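Local structure of structural protein ORF273 (4ART) at residues Ala168-Ile171 with Pro172-Glu176. The protein is a heat- and acid-stable structural protein of the virion of an archaeal two-tailed virus, with a precise role not established. Numbering follows the deposited sequence.
Sequences ALRI and PQIVE
Arg-170 and Ile-174 meet at the start of helix 171-179, where the backbone N of Ile-174 gives a nearly straight hydrogen bond (163°) to the carbonyl O of Arg-170, 3.1 Å long. One residue on, Val-175 N bonds Ile-171 O at 3.0 Å, so the first helical turn is closed twice over. Pro-172 suits this turn: it has no N-H to offer, and none is needed there, while its ring CD packs 3.7 Å from Ile-171 CB. Val-175 turns CG2 to the Ile-171 CG2 methyl, 3.9 Å away; these beta-branched residues, like Ile-174, give apolar branches to the buried side. On the outer side the Arg-170 chain bends at chi3 (65°), bringing its guanidinium over Gln-173 CB, which lies against one face. Ile-174 CD1 is 4.0 Å from Arg-170 NH1. The arginine is long enough to lie exposed yet reach Gln-202, whose side-chain amide accepts a hydrogen bond from NH1 and donates another to Leu-169 O. Arg-170 itself has positive phi (65°), ending helix 162-168 in a Schellman motif while serving as N-cap of the next helix. On the inner side of this junction, Ile-171 and Val-175 pack on helix 113-123, and Ile-171 and Ile-174 on helix 188-201.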
loop_
_atom_site.group_PDB
_atom_site.type_symbol
_atom_site.label_atom_id
_atom_site.label_comp_id
_atom_site.label_asym_id
_atom_site.label_seq_id
_atom_site.Cartn_x
_atom_site.Cartn_y
_atom_site.Cartn_z
ATOM N N ALA A 168 -2.202 -17.333 -13.854
ATOM C CA ALA A 168 -0.760 -17.071 -13.675
ATOM C C ALA A 168 -0.374 -17.083 -12.198
ATOM O O ALA A 168 0.767 -17.383 -11.872
ATOM C CB ALA A 168 -0.381 -15.736 -14.304
ATOM N N LEU A 169 -1.321 -16.737 -11.317
ATOM C CA LEU A 169 -1.132 -16.714 -9.873
ATOM C C LEU A 169 -1.379 -18.092 -9.278
ATOM O O LEU A 169 -1.215 -18.276 -8.067
ATOM C CB LEU A 169 -2.060 -15.656 -9.215
ATOM C CG LEU A 169 -1.600 -14.209 -9.333
ATOM C CD1 LEU A 169 -2.735 -13.240 -8.968
ATOM C CD2 LEU A 169 -0.324 -13.969 -8.480
ATOM N N ARG A 170 -1.793 -19.061 -10.120
ATOM C CA ARG A 170 -2.107 -20.466 -9.802
ATOM C C ARG A 170 -3.317 -20.565 -8.881
ATOM O O ARG A 170 -3.546 -21.611 -8.256
ATOM C CB ARG A 170 -0.898 -21.254 -9.241
ATOM C CG ARG A 170 0.310 -21.375 -10.188
ATOM C CD ARG A 170 1.423 -22.223 -9.590
ATOM N NE ARG A 170 1.023 -23.623 -9.389
ATOM C CZ ARG A 170 0.715 -24.169 -8.211
ATOM N NH1 ARG A 170 0.763 -23.441 -7.097
ATOM N NH2 ARG A 170 0.357 -25.445 -8.139
ATOM N N ILE A 171 -4.121 -19.492 -8.843
ATOM C CA ILE A 171 -5.331 -19.445 -8.034
ATOM C C ILE A 171 -6.271 -20.636 -8.309
ATOM O O ILE A 171 -6.698 -21.239 -7.327
ATOM C CB ILE A 171 -6.005 -18.048 -8.026
ATOM C CG1 ILE A 171 -5.185 -17.059 -7.181
ATOM C CG2 ILE A 171 -7.440 -18.123 -7.512
ATOM C CD1 ILE A 171 -5.492 -15.584 -7.379
ATOM N N PRO A 172 -6.590 -21.038 -9.574
ATOM C CA PRO A 172 -7.517 -22.170 -9.775
ATOM C C PRO A 172 -7.075 -23.483 -9.144
ATOM O O PRO A 172 -7.910 -24.165 -8.539
ATOM C CB PRO A 172 -7.615 -22.276 -11.301
ATOM C CG PRO A 172 -7.317 -20.896 -11.774
ATOM C CD PRO A 172 -6.212 -20.459 -10.873
ATOM N N GLN A 173 -5.763 -23.826 -9.273
ATOM C CA GLN A 173 -5.150 -25.041 -8.703
ATOM C C GLN A 173 -5.202 -25.028 -7.178
ATOM O O GLN A 173 -5.488 -26.062 -6.582
ATOM C CB GLN A 173 -3.682 -25.193 -9.144
ATOM C CG GLN A 173 -3.487 -25.287 -10.635
ATOM C CD GLN A 173 -3.118 -23.972 -11.273
ATOM O OE1 GLN A 173 -3.812 -22.953 -11.132
ATOM N NE2 GLN A 173 -2.090 -24.015 -12.127
ATOM N N ILE A 174 -4.894 -23.870 -6.550
ATOM C CA ILE A 174 -4.906 -23.719 -5.073
ATOM C C ILE A 174 -6.334 -23.812 -4.505
ATOM O O ILE A 174 -6.524 -24.454 -3.470
ATOM C CB ILE A 174 -4.099 -22.471 -4.582
ATOM C CG1 ILE A 174 -2.626 -22.524 -5.099
ATOM C CG2 ILE A 174 -4.149 -22.338 -3.057
ATOM C CD1 ILE A 174 -1.783 -21.172 -5.026
ATOM N N VAL A 175 -7.335 -23.201 -5.211
ATOM C CA VAL A 175 -8.767 -23.220 -4.865
ATOM C C VAL A 175 -9.253 -24.657 -4.995
ATOM O O VAL A 175 -9.952 -25.119 -4.116
ATOM C CB VAL A 175 -9.609 -22.208 -5.716
ATOM C CG1 VAL A 175 -11.100 -22.460 -5.593
ATOM C CG2 VAL A 175 -9.298 -20.770 -5.323
ATOM N N GLU A 176 -8.842 -25.383 -6.064
ATOM C CA GLU A 176 -9.239 -26.781 -6.287
ATOM C C GLU A 176 -8.687 -27.702 -5.205
ATOM O O GLU A 176 -9.445 -28.489 -4.639
ATOM C CB GLU A 176 -8.837 -27.267 -7.682
ATOM C CG GLU A 176 -9.702 -28.409 -8.186
ATOM C CD GLU A 176 -9.608 -28.687 -9.675
ATOM O OE1 GLU A 176 -9.433 -27.722 -10.456
ATOM O OE2 GLU A 176 -9.789 -29.863 -10.067
#